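PDB 5M2A: beta subunit of photoactivated adenylyl cyclase from Beggiatoa sp. PS, which senses blue light through a flavin-binding BLUF domain and, in response, catalyses the formation of cyclic AMP from ATP with its adenylyl cyclase domain. Local coordinates for residues A[5-10]-A[88-93]; A[74-79]-A[122-127]; A[155-160]-A[206-211]; A[189-194]-A[219-224]. All blocks are in the same frame, centred on the assembly; numbering follows the deposited sequence.

Contact 1 of 4, residues A[5-10]-A[88-93]. With FMN (flavin mononucleotide), chain F.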
# COMPACT_ATOMS: atom_id res chain seq x y z
N MET A 5 -14.50 32.01 -3.87
CA MET A 5 -15.30 30.79 -3.99
C MET A 5 -14.41 29.56 -4.15
O MET A 5 -13.28 29.63 -4.64
CB MET A 5 -16.26 30.88 -5.18
CG MET A 5 -17.35 31.92 -5.04
SD MET A 5 -18.51 31.79 -6.41
CE MET A 5 -17.44 32.21 -7.79
N LYS A 6 -14.95 28.41 -3.75
CA LYS A 6 -14.28 27.13 -3.90
C LYS A 6 -15.25 26.11 -4.46
O LYS A 6 -16.47 26.32 -4.48
CB LYS A 6 -13.71 26.64 -2.56
CG LYS A 6 -14.79 26.25 -1.57
CD LYS A 6 -14.21 25.93 -0.21
CE LYS A 6 -13.36 24.68 -0.25
NZ LYS A 6 -12.75 24.42 1.08
N ARG A 7 -14.70 24.98 -4.91
CA ARG A 7 -15.50 23.89 -5.43
C ARG A 7 -14.90 22.58 -4.93
O ARG A 7 -13.70 22.36 -5.07
CB ARG A 7 -15.56 23.92 -6.96
CG ARG A 7 -16.31 22.76 -7.59
CD ARG A 7 -16.67 23.07 -9.04
NE ARG A 7 -15.52 23.55 -9.79
CZ ARG A 7 -15.41 24.78 -10.30
NH1 ARG A 7 -16.39 25.66 -10.14
NH2 ARG A 7 -14.32 25.12 -10.97
N LEU A 8 -15.74 21.73 -4.35
CA LEU A 8 -15.30 20.43 -3.88
C LEU A 8 -16.13 19.33 -4.52
O LEU A 8 -17.29 19.52 -4.89
CB LEU A 8 -15.37 20.34 -2.34
CG LEU A 8 -16.68 20.42 -1.55
CD1 LEU A 8 -17.43 19.09 -1.55
CD2 LEU A 8 -16.39 20.86 -0.13
N VAL A 9 -15.52 18.16 -4.65
CA VAL A 9 -16.18 16.99 -5.21
C VAL A 9 -15.89 15.84 -4.28
O VAL A 9 -14.76 15.69 -3.81
CB VAL A 9 -15.69 16.68 -6.63
CG1 VAL A 9 -16.48 15.52 -7.23
CG2 VAL A 9 -15.78 17.91 -7.52
N TYR A 10 -16.91 15.04 -3.98
CA TYR A 10 -16.74 13.90 -3.10
C TYR A 10 -17.59 12.74 -3.60
O TYR A 10 -18.54 12.92 -4.36
CB TYR A 10 -17.09 14.24 -1.64
CG TYR A 10 -18.57 14.36 -1.34
CD1 TYR A 10 -19.35 13.24 -1.08
CD2 TYR A 10 -19.18 15.61 -1.29
CE1 TYR A 10 -20.71 13.36 -0.81
CE2 TYR A 10 -20.53 15.74 -1.02
CZ TYR A 10 -21.29 14.61 -0.78
OH TYR A 10 -22.64 14.72 -0.51
N ASP A 88 -15.08 30.80 -12.07
CA ASP A 88 -16.42 30.63 -12.59
C ASP A 88 -17.09 29.43 -11.94
O ASP A 88 -16.46 28.38 -11.74
CB ASP A 88 -16.40 30.43 -14.11
CG ASP A 88 -15.53 31.45 -14.82
OD1 ASP A 88 -15.72 32.66 -14.60
OD2 ASP A 88 -14.64 31.03 -15.59
N ARG A 89 -18.37 29.59 -11.60
CA ARG A 89 -19.18 28.46 -11.17
C ARG A 89 -19.33 27.48 -12.32
O ARG A 89 -19.48 27.87 -13.48
CB ARG A 89 -20.56 28.93 -10.71
CG ARG A 89 -20.56 29.62 -9.36
CD ARG A 89 -21.96 30.09 -9.01
NE ARG A 89 -21.98 30.89 -7.79
CZ ARG A 89 -22.19 30.39 -6.57
NH1 ARG A 89 -22.40 29.09 -6.42
NH2 ARG A 89 -22.18 31.19 -5.52
N MET A 90 -19.30 26.19 -11.99
CA MET A 90 -19.52 25.16 -12.99
C MET A 90 -21.00 24.99 -13.33
O MET A 90 -21.34 24.67 -14.47
CB MET A 90 -18.93 23.84 -12.49
CG MET A 90 -18.41 22.94 -13.58
SD MET A 90 -17.58 21.49 -12.91
CE MET A 90 -16.76 20.90 -14.39
N PHE A 91 -21.88 25.20 -12.36
CA PHE A 91 -23.32 24.98 -12.52
C PHE A 91 -24.08 26.18 -11.97
O PHE A 91 -24.86 26.06 -11.02
CB PHE A 91 -23.74 23.68 -11.84
CG PHE A 91 -22.87 22.52 -12.20
CD1 PHE A 91 -23.02 21.89 -13.42
CD2 PHE A 91 -21.89 22.07 -11.33
CE1 PHE A 91 -22.21 20.82 -13.77
CE2 PHE A 91 -21.08 21.01 -11.67
CZ PHE A 91 -21.25 20.38 -12.90
N PRO A 92 -23.90 27.35 -12.59
CA PRO A 92 -24.45 28.58 -12.00
C PRO A 92 -25.96 28.59 -11.87
O PRO A 92 -26.49 29.38 -11.07
CB PRO A 92 -23.97 29.67 -12.98
CG PRO A 92 -23.82 28.95 -14.28
CD PRO A 92 -23.32 27.57 -13.92
N ASN A 93 -26.68 27.75 -12.61
CA ASN A 93 -28.13 27.79 -12.63
C ASN A 93 -28.77 26.70 -11.78
O ASN A 93 -30.00 26.63 -11.72
CB ASN A 93 -28.64 27.66 -14.07
CG ASN A 93 -28.07 28.72 -14.99
OD1 ASN A 93 -28.08 29.91 -14.68
ND2 ASN A 93 -27.54 28.28 -16.13
N1 FMN F . -28.00 19.74 2.39
C2 FMN F . -27.86 20.99 1.81
O2 FMN F . -28.29 21.98 2.38
N3 FMN F . -27.22 21.13 0.59
C4 FMN F . -26.73 20.02 -0.05
O4 FMN F . -26.16 20.14 -1.14
C4A FMN F . -26.86 18.77 0.52
N5 FMN F . -26.37 17.67 -0.14
C5A FMN F . -26.50 16.42 0.42
C6 FMN F . -25.99 15.33 -0.26
C7 FMN F . -26.11 14.06 0.29
C7M FMN F . -25.55 12.89 -0.47
C8 FMN F . -26.75 13.90 1.52
C8M FMN F . -26.89 12.53 2.12
C9 FMN F . -27.26 15.00 2.20
C9A FMN F . -27.13 16.27 1.65
N10 FMN F . -27.63 17.37 2.31
C10 FMN F . -27.50 18.62 1.75
C1' FMN F . -28.33 17.17 3.63
C2' FMN F . -27.60 17.76 4.83
O2' FMN F . -26.71 16.80 5.35
C3' FMN F . -28.63 18.12 5.90
O3' FMN F . -29.50 17.02 6.08
C4' FMN F . -29.44 19.34 5.46
O4' FMN F . -28.57 20.42 5.24
C5' FMN F . -30.47 19.73 6.52
O5' FMN F . -29.80 20.03 7.72
P FMN F . -30.57 20.72 8.95
O1P FMN F . -30.69 22.19 8.66
O2P FMN F . -31.95 20.11 9.07
O3P FMN F . -29.79 20.49 10.22
O HOH W 1 -13.07 27.79 -12.20

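Contact 2 of 4, residues A[74-79]-A[122-127]. With FMN (flavin mononucleotide), chain F.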
# COMPACT_ATOMS: atom_id res chain seq x y z
N HIS A 74 -25.47 8.46 4.29
CA HIS A 74 -24.35 7.94 3.51
C HIS A 74 -23.14 7.77 4.42
O HIS A 74 -23.11 8.26 5.56
CB HIS A 74 -24.03 8.84 2.30
CG HIS A 74 -23.62 10.23 2.66
ND1 HIS A 74 -22.96 11.05 1.76
CD2 HIS A 74 -23.76 10.95 3.79
CE1 HIS A 74 -22.72 12.22 2.34
NE2 HIS A 74 -23.19 12.18 3.57
N THR A 75 -22.15 7.04 3.92
CA THR A 75 -20.99 6.65 4.71
C THR A 75 -19.80 6.49 3.76
O THR A 75 -19.94 6.61 2.55
CB THR A 75 -21.26 5.36 5.49
OG1 THR A 75 -20.18 5.12 6.41
CG2 THR A 75 -21.37 4.18 4.54
N ASN A 76 -18.63 6.20 4.34
CA ASN A 76 -17.38 6.08 3.58
C ASN A 76 -17.21 7.28 2.64
O ASN A 76 -17.04 7.14 1.43
CB ASN A 76 -17.32 4.76 2.81
CG ASN A 76 -15.92 4.45 2.30
OD1 ASN A 76 -15.74 3.69 1.33
ND2 ASN A 76 -14.91 5.04 2.93
N ILE A 77 -17.27 8.47 3.23
CA ILE A 77 -17.20 9.70 2.45
C ILE A 77 -15.74 10.03 2.16
O ILE A 77 -14.90 10.07 3.07
CB ILE A 77 -17.89 10.85 3.19
CG1 ILE A 77 -19.36 10.48 3.46
CG2 ILE A 77 -17.78 12.14 2.39
CD1 ILE A 77 -20.02 11.36 4.51
N LEU A 78 -15.43 10.27 0.89
CA LEU A 78 -14.08 10.66 0.49
C LEU A 78 -14.19 11.87 -0.43
O LEU A 78 -14.75 11.79 -1.52
CB LEU A 78 -13.34 9.52 -0.21
CG LEU A 78 -11.97 9.89 -0.78
CD1 LEU A 78 -11.03 10.36 0.32
CD2 LEU A 78 -11.35 8.73 -1.55
N CYS A 79 -13.66 13.00 0.03
CA CYS A 79 -13.54 14.17 -0.82
C CYS A 79 -12.37 13.97 -1.78
O CYS A 79 -11.24 13.70 -1.34
CB CYS A 79 -13.34 15.43 0.02
SG CYS A 79 -13.22 16.94 -0.98
N SER A 122 -13.73 0.49 -8.78
CA SER A 122 -12.31 0.18 -8.68
C SER A 122 -11.60 1.15 -7.74
O SER A 122 -10.76 0.74 -6.93
CB SER A 122 -11.68 0.20 -10.07
OG SER A 122 -10.31 -0.17 -10.02
N HIS A 123 -11.92 2.44 -7.84
CA HIS A 123 -11.33 3.45 -6.96
C HIS A 123 -11.55 3.09 -5.50
O HIS A 123 -10.63 3.17 -4.68
CB HIS A 123 -11.95 4.82 -7.29
CG HIS A 123 -11.27 5.98 -6.64
ND1 HIS A 123 -11.46 6.32 -5.31
CD2 HIS A 123 -10.44 6.92 -7.15
CE1 HIS A 123 -10.76 7.41 -5.03
NE2 HIS A 123 -10.12 7.79 -6.13
N ARG A 124 -12.77 2.65 -5.16
CA ARG A 124 -13.08 2.35 -3.77
C ARG A 124 -12.31 1.14 -3.27
O ARG A 124 -12.03 1.04 -2.07
CB ARG A 124 -14.58 2.13 -3.59
CG ARG A 124 -15.43 3.26 -4.18
CD ARG A 124 -16.19 3.99 -3.10
NE ARG A 124 -15.33 4.85 -2.30
CZ ARG A 124 -15.76 5.56 -1.26
NH1 ARG A 124 -14.91 6.32 -0.59
NH2 ARG A 124 -17.04 5.52 -0.91
N VAL A 125 -11.96 0.21 -4.16
CA VAL A 125 -11.10 -0.90 -3.78
C VAL A 125 -9.69 -0.40 -3.48
O VAL A 125 -9.13 -0.67 -2.41
CB VAL A 125 -11.08 -1.97 -4.88
CG1 VAL A 125 -10.02 -3.02 -4.54
CG2 VAL A 125 -12.44 -2.63 -4.99
N LEU A 126 -9.12 0.35 -4.42
CA LEU A 126 -7.77 0.90 -4.24
C LEU A 126 -7.64 1.71 -2.96
O LEU A 126 -6.58 1.67 -2.33
CB LEU A 126 -7.40 1.76 -5.44
CG LEU A 126 -7.34 1.17 -6.85
CD1 LEU A 126 -6.41 2.01 -7.71
CD2 LEU A 126 -6.92 -0.28 -6.87
N GLU A 127 -8.68 2.48 -2.59
CA GLU A 127 -8.65 3.24 -1.34
C GLU A 127 -8.27 2.39 -0.15
O GLU A 127 -7.61 2.87 0.78
CB GLU A 127 -10.01 3.88 -1.06
CG GLU A 127 -10.33 5.08 -1.92
CD GLU A 127 -11.79 5.44 -1.83
OE1 GLU A 127 -12.46 5.53 -2.88
OE2 GLU A 127 -12.29 5.58 -0.69
N1 FMN F . -28.00 19.74 2.39
C2 FMN F . -27.86 20.99 1.81
O2 FMN F . -28.29 21.98 2.38
N3 FMN F . -27.22 21.13 0.59
C4 FMN F . -26.73 20.02 -0.05
O4 FMN F . -26.16 20.14 -1.14
C4A FMN F . -26.86 18.77 0.52
N5 FMN F . -26.37 17.67 -0.14
C5A FMN F . -26.50 16.42 0.42
C6 FMN F . -25.99 15.33 -0.26
C7 FMN F . -26.11 14.06 0.29
C7M FMN F . -25.55 12.89 -0.47
C8 FMN F . -26.75 13.90 1.52
C8M FMN F . -26.89 12.53 2.12
C9 FMN F . -27.26 15.00 2.20
C9A FMN F . -27.13 16.27 1.65
N10 FMN F . -27.63 17.37 2.31
C10 FMN F . -27.50 18.62 1.75
C1' FMN F . -28.33 17.17 3.63
C2' FMN F . -27.60 17.76 4.83
O2' FMN F . -26.71 16.80 5.35
C3' FMN F . -28.63 18.12 5.90
O3' FMN F . -29.50 17.02 6.08
C4' FMN F . -29.44 19.34 5.46
O4' FMN F . -28.57 20.42 5.24
C5' FMN F . -30.47 19.73 6.52
O5' FMN F . -29.80 20.03 7.72
P FMN F . -30.57 20.72 8.95
O1P FMN F . -30.69 22.19 8.66
O2P FMN F . -31.95 20.11 9.07
O3P FMN F . -29.79 20.49 10.22
O HOH W 2 -13.13 2.27 0.36

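Contact 3 of 4, residues A[155-160]-A[206-211]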
# COMPACT_ATOMS: atom_id res chain seq x y z
N ILE A 155 5.40 9.10 16.93
CA ILE A 155 5.45 7.84 17.67
C ILE A 155 5.23 6.74 16.65
O ILE A 155 4.23 6.76 15.93
CB ILE A 155 4.39 7.80 18.78
CG1 ILE A 155 4.70 8.87 19.83
CG2 ILE A 155 4.34 6.38 19.42
CD1 ILE A 155 3.64 9.02 20.92
N ILE A 156 6.15 5.80 16.59
CA ILE A 156 6.04 4.67 15.68
C ILE A 156 5.54 3.48 16.48
O ILE A 156 6.04 3.20 17.57
CB ILE A 156 7.38 4.36 15.00
CG1 ILE A 156 7.90 5.61 14.28
CG2 ILE A 156 7.23 3.23 13.99
CD1 ILE A 156 7.04 6.04 13.09
N PHE A 157 4.56 2.78 15.92
CA PHE A 157 3.89 1.65 16.55
C PHE A 157 4.20 0.40 15.72
O PHE A 157 4.07 0.43 14.50
CB PHE A 157 2.38 1.96 16.62
CG PHE A 157 1.49 0.78 16.99
CD1 PHE A 157 1.24 -0.24 16.08
CD2 PHE A 157 0.81 0.78 18.20
CE1 PHE A 157 0.40 -1.31 16.41
CE2 PHE A 157 -0.05 -0.29 18.53
CZ PHE A 157 -0.25 -1.33 17.64
N PHE A 158 4.62 -0.68 16.38
CA PHE A 158 4.73 -1.99 15.74
C PHE A 158 4.07 -3.00 16.65
O PHE A 158 4.36 -3.02 17.85
CB PHE A 158 6.18 -2.42 15.49
CG PHE A 158 6.80 -1.87 14.25
CD1 PHE A 158 6.51 -2.42 13.02
CD2 PHE A 158 7.69 -0.81 14.30
CE1 PHE A 158 7.08 -1.93 11.86
CE2 PHE A 158 8.27 -0.31 13.15
CZ PHE A 158 7.97 -0.87 11.93
N SER A 159 3.19 -3.83 16.11
CA SER A 159 2.63 -4.94 16.87
C SER A 159 2.63 -6.18 16.00
O SER A 159 2.41 -6.09 14.79
CB SER A 159 1.22 -4.63 17.37
OG SER A 159 0.30 -4.49 16.30
N ASP A 160 2.89 -7.34 16.60
CA ASP A 160 2.85 -8.57 15.81
C ASP A 160 2.43 -9.73 16.70
O ASP A 160 2.22 -9.57 17.91
CB ASP A 160 4.18 -8.83 15.10
CG ASP A 160 5.26 -9.37 16.01
OD1 ASP A 160 5.09 -9.34 17.24
OD2 ASP A 160 6.29 -9.82 15.47
N VAL A 206 1.82 -5.09 12.21
CA VAL A 206 1.09 -3.87 11.90
C VAL A 206 2.00 -2.70 12.23
O VAL A 206 2.51 -2.60 13.36
CB VAL A 206 -0.23 -3.75 12.68
CG1 VAL A 206 -0.93 -2.43 12.35
CG2 VAL A 206 -1.14 -4.95 12.40
N MET A 207 2.22 -1.81 11.27
CA MET A 207 3.01 -0.61 11.47
C MET A 207 2.10 0.61 11.41
O MET A 207 1.31 0.74 10.47
CB MET A 207 4.11 -0.49 10.42
CG MET A 207 4.93 0.78 10.55
SD MET A 207 6.14 0.92 9.20
CE MET A 207 6.98 2.45 9.62
N ALA A 208 2.23 1.50 12.38
CA ALA A 208 1.38 2.68 12.43
C ALA A 208 2.15 3.82 13.08
O ALA A 208 3.22 3.62 13.66
CB ALA A 208 0.07 2.42 13.19
N SER A 209 1.62 5.04 12.94
CA SER A 209 2.24 6.17 13.63
C SER A 209 1.18 7.00 14.33
O SER A 209 -0.01 6.96 13.99
CB SER A 209 3.03 7.06 12.66
OG SER A 209 2.16 7.62 11.70
N PHE A 210 1.64 7.74 15.33
CA PHE A 210 0.86 8.71 16.07
C PHE A 210 1.66 10.01 16.13
O PHE A 210 2.88 10.01 15.94
CB PHE A 210 0.56 8.21 17.50
CG PHE A 210 -0.34 6.99 17.56
CD1 PHE A 210 0.18 5.72 17.41
CD2 PHE A 210 -1.69 7.14 17.83
CE1 PHE A 210 -0.66 4.61 17.49
CE2 PHE A 210 -2.53 6.04 17.93
CZ PHE A 210 -2.02 4.77 17.77
N THR A 211 0.98 11.12 16.40
CA THR A 211 1.71 12.36 16.56
C THR A 211 2.29 12.47 17.96
O THR A 211 1.96 11.71 18.86
CB THR A 211 0.81 13.56 16.30
OG1 THR A 211 -0.15 13.63 17.35
CG2 THR A 211 0.10 13.41 14.98

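Contact 4 of 4, residues A[189-194]-A[219-224]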
# COMPACT_ATOMS: atom_id res chain seq x y z
N ARG A 189 -8.80 -1.14 13.43
CA ARG A 189 -9.95 -0.43 13.98
C ARG A 189 -9.55 0.42 15.18
O ARG A 189 -9.92 1.60 15.27
CB ARG A 189 -11.05 -1.43 14.38
CG ARG A 189 -12.21 -0.78 15.13
CD ARG A 189 -13.36 -1.75 15.38
NE ARG A 189 -12.90 -3.09 15.73
CZ ARG A 189 -12.58 -3.48 16.96
NH1 ARG A 189 -12.66 -2.62 17.99
NH2 ARG A 189 -12.18 -4.73 17.17
N ILE A 190 -8.76 -0.15 16.08
CA ILE A 190 -8.44 0.54 17.32
C ILE A 190 -7.45 1.66 17.08
O ILE A 190 -7.63 2.77 17.59
CB ILE A 190 -7.94 -0.47 18.37
CG1 ILE A 190 -9.09 -1.42 18.74
CG2 ILE A 190 -7.41 0.24 19.62
CD1 ILE A 190 -8.69 -2.58 19.65
N ILE A 191 -6.39 1.39 16.31
CA ILE A 191 -5.43 2.44 15.94
C ILE A 191 -6.18 3.63 15.35
O ILE A 191 -5.94 4.79 15.71
CB ILE A 191 -4.40 1.89 14.94
CG1 ILE A 191 -3.48 0.88 15.63
CG2 ILE A 191 -3.60 3.05 14.28
CD1 ILE A 191 -2.62 0.05 14.67
N SER A 192 -7.10 3.35 14.41
CA SER A 192 -7.80 4.43 13.71
C SER A 192 -8.79 5.14 14.62
O SER A 192 -9.02 6.35 14.48
CB SER A 192 -8.52 3.86 12.48
OG SER A 192 -7.59 3.21 11.62
N ALA A 193 -9.38 4.42 15.57
CA ALA A 193 -10.28 5.05 16.54
C ALA A 193 -9.55 6.06 17.40
O ALA A 193 -10.13 7.08 17.81
CB ALA A 193 -10.94 4.00 17.42
N TYR A 194 -8.28 5.80 17.71
CA TYR A 194 -7.49 6.71 18.52
C TYR A 194 -6.76 7.76 17.69
O TYR A 194 -5.94 8.51 18.23
CB TYR A 194 -6.48 5.93 19.38
CG TYR A 194 -7.10 5.31 20.62
CD1 TYR A 194 -7.22 6.04 21.80
CD2 TYR A 194 -7.55 3.99 20.62
CE1 TYR A 194 -7.77 5.48 22.94
CE2 TYR A 194 -8.09 3.43 21.76
CZ TYR A 194 -8.20 4.17 22.91
OH TYR A 194 -8.76 3.61 24.04
N ILE A 219 -0.53 4.58 23.92
CA ILE A 219 -0.52 3.58 24.99
C ILE A 219 -1.89 2.92 25.10
O ILE A 219 -2.00 1.70 25.21
CB ILE A 219 -0.11 4.24 26.32
CG1 ILE A 219 1.28 4.88 26.19
CG2 ILE A 219 -0.17 3.23 27.47
CD1 ILE A 219 2.37 3.89 25.96
N ARG A 220 -2.95 3.73 25.09
CA ARG A 220 -4.31 3.20 25.18
C ARG A 220 -4.63 2.29 24.01
O ARG A 220 -5.29 1.25 24.17
CB ARG A 220 -5.32 4.36 25.26
CG ARG A 220 -5.20 5.15 26.52
CD ARG A 220 -6.08 6.40 26.53
NE ARG A 220 -5.97 7.04 27.83
CZ ARG A 220 -5.98 8.36 28.01
NH1 ARG A 220 -6.09 9.16 26.97
NH2 ARG A 220 -5.86 8.88 29.23
N THR A 221 -4.23 2.69 22.80
CA THR A 221 -4.35 1.81 21.65
C THR A 221 -3.74 0.44 21.94
O THR A 221 -4.38 -0.60 21.74
CB THR A 221 -3.64 2.44 20.46
OG1 THR A 221 -4.38 3.58 20.01
CG2 THR A 221 -3.51 1.43 19.33
N SER A 222 -2.50 0.44 22.41
CA SER A 222 -1.79 -0.81 22.67
C SER A 222 -2.51 -1.66 23.71
O SER A 222 -2.65 -2.88 23.55
CB SER A 222 -0.36 -0.49 23.12
OG SER A 222 0.28 0.32 22.14
N LEU A 223 -2.92 -1.04 24.82
CA LEU A 223 -3.62 -1.80 25.85
C LEU A 223 -4.97 -2.30 25.36
O LEU A 223 -5.39 -3.41 25.70
CB LEU A 223 -3.80 -0.93 27.10
CG LEU A 223 -2.49 -0.44 27.69
CD1 LEU A 223 -2.76 0.61 28.78
CD2 LEU A 223 -1.69 -1.61 28.25
N ASP A 224 -5.67 -1.48 24.57
CA ASP A 224 -6.96 -1.91 24.04
C ASP A 224 -6.80 -3.10 23.10
O ASP A 224 -7.63 -4.02 23.11
CB ASP A 224 -7.65 -0.75 23.32
CG ASP A 224 -8.31 0.23 24.29
OD1 ASP A 224 -8.13 0.06 25.51
OD2 ASP A 224 -9.00 1.16 23.82

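Contact 1 of 4, residues A[5-10]-A[88-93]
Arg7 reaches off strand 5-10 to the loop 88-93, and its side chain is the main link between the two. CB points toward the loop, and CG stands anti to the backbone N (chi1 176°). Arg7 CD is the first atom to touch, 4.2 Å from Met90 CB, where the two side chains cross at about a right angle. The chain turns about its CG-CD bond, and NE forms a salt bridge with Glu83. Beyond CZ, Arg7 NH1 gives a hydrogen bond of 3.2 Å to Asp88 O; it is nearly straight, at 165°, and lies close to both the guanidinium plane and the carbonyl plane. NH1 also forms a salt bridge with Glu55, whose carboxylate in turn accepts from the backbone N of Met90 and of Phe91. Met90 CB lies over one face of the guanidinium, 3.9 Å from Arg7 NH1. Arg7 NH2, finally, donates to a water 3.2 Å away that makes a weak bond back to Asp88 O. A second, looser touch lies at the start of the strand: Met5 SD sits over one face of the Arg89 guanidinium, 3.8 Å from Arg89 NH2, which itself donates to Asn38 O. Strand 5-14 runs in the BLUF sheet between strands 49-55 and 77-83, with helix 58-69 against the face that carries Leu8, while Leu115 of the second subunit packs on Val9 and its Ser114 on Met90.

Contact 2 of 4, residues A[74-79]-A[122-127]
Asn76 O is gripped by both terminal nitrogens of Arg124, NH2 at 2.8 Å and NH1 at 3.0 Å, end-on and in the plane of the guanidinium. The NH2 bond lies in the carbonyl plane, whereas NH1 approaches from above it. In the conformer modelled here the Asn76 amide stacks over one guanidinium face, planes 8° apart, and a water joins its OD1 to Arg124 O; Asn76 has a second conformer, so this part is less certain. The arginine is also held within its own helix: NE and NH1 clasp Glu127 side-on, one to each carboxylate oxygen, with Arg124 NH1 to Glu127 OE2 at 2.7 Å a salt bridge. Glu127 OE1 takes a further bond from His123 ND1, also 2.7 Å long; His123 ND1 and Arg124 NE reach this oxygen from opposite faces of the carboxylate plane. With an alanine at Arg124, the Asn76 carbonyl would probably lose both its donors from the helix and Glu127 its charged mate. Leu78, with CG anti to the backbone N (chi1 175°), sends CD2 against Glu127 CD at 3.3 Å and to the in-plane edge of the His123 ring. The chain turns a corner at Asn76, and before it His74 has the flavin methyl C8M over one ring face. His123 NE2 pairs with Ser122 of the second subunit, so this contact joins the BLUF sheet, just past its flavin pocket, to helix 110-129 at the dimer interface.

Contact 3 of 4, residues A[155-160]-A[206-211]
Six backbone hydrogen bonds join 155-160 to 206-211, two in each of the hydrogen-bonded pairs Ile155 with Phe210, Phe157 with Ala208 and Ser159 with Val206. Phe157 N to Ala208 O, at 2.8 Å, and Val206 N to Ser159 O, also 2.8 Å, are among the shortest, the latter pointing almost straight down the carbonyl. CA-H...O contacts fill in between them: Ser209 CA comes within 3.1 Å of Ile155 O, and Phe158 CA within 3.3 Å of Val206 O. The two antiparallel strands, at 155° to each other, belong to the sheet of the class III cyclase catalytic domain. Asp160, near the end of strand 150-161, is one of the residues at the bound magnesium ion.

The apolar contacts divide between two faces. On the face carrying Ile156, Phe158, Met207 and Ser209, Met207 runs fully extended from a CG anti to its backbone N (chi1 177°) and lies alongside Phe158, Met207 CB 3.6 Å from Phe158 CE1. Its SD is 4.7 Å from the Phe158 ring centroid, an oblique Met-aromatic contact, and helix 274-285 packs on Phe158 and Ile156 here. On the other face Phe157 and Phe210 lie side by side, pointing the same way: Phe210 meets Phe157 CB at its ring edge, through CE1 at 4.1 Å, while Phe157 CD1 reaches Ala208 CB.

The polar side chain on this second face is that of Ser159. Its OG touches Val206 CB at 3.7 Å, and it is hydrogen-bonded to the Tyr183 hydroxyl of helix 173-193.

Contact 4 of 4, residues A[189-194]-A[219-224]
Two nearly antiparallel helices of the cyclase domain pack side by side here, their local axes 9.3 Å apart at closest and at 157° to each other, with Tyr194, just past the end of the first helix, closing one side. The Tyr194 OH donates to Asp224 OD2 in a very short hydrogen bond of 2.5 Å, the carboxylate oxygen lying near the ring plane at its edge. Ring and carboxylate planes are turned 57° apart. One ring face rests on the backbone of the second helix, with Thr221 N over its centre and the Arg220 carbonyl carbon nearer the rim; Arg220 CB touches Tyr194 CE1 at 3.6 Å. With CG anti to the carbonyl carbon (chi1 -80°), the Tyr194 ring is turned toward the second helix, and Tyr194 CB passes Thr221 OG1 at 3.2 Å; that hydroxyl makes its hydrogen bond to Ala217 O one turn back in its own helix. A phenylalanine in place of Tyr194 would probably keep the ring's packing on the helix but leave the Asp224 carboxylate without its phenol partner.

Between the helices the isoleucines make the contact. Ile190 CG2 meets Asp224 CB at 3.8 Å and Thr221 O at the same distance, and Ile191 CG1 lies 3.7 Å from Thr221 CG2. Both helices rest on one face of the catalytic sheet: Ile191 packs on Val206 and Ala208 of strand 205-211, and Thr221 on Phe210. Elsewhere on helix 215-235, Ser222 packs on Leu293 of strand 293-296 and Leu223 on Trp307.

Overall arrangement
The four contacts form two groups. Contacts 1 and 2 share the BLUF sheet, strand 5-14 pairing with both 74-75 and 77-83; their centres are 21 Å apart, yet they touch where Tyr10 CB comes 3.4 Å from Leu78 O. Tyr10 and His74 line the flavin pocket, and both contacts reach the second subunit. Contacts 3 and 4, with centres 10 Å apart, are layers of the cyclase domain: the helices of contact 4 cover the sheet face of contact 3 that bears Phe157, and Asp160 of contact 3 belongs to the magnesium site. Contact 2 is nearer the cyclase pair, about 11 Å from contact 4 between nearest atoms, against about 20 Å for contact 1.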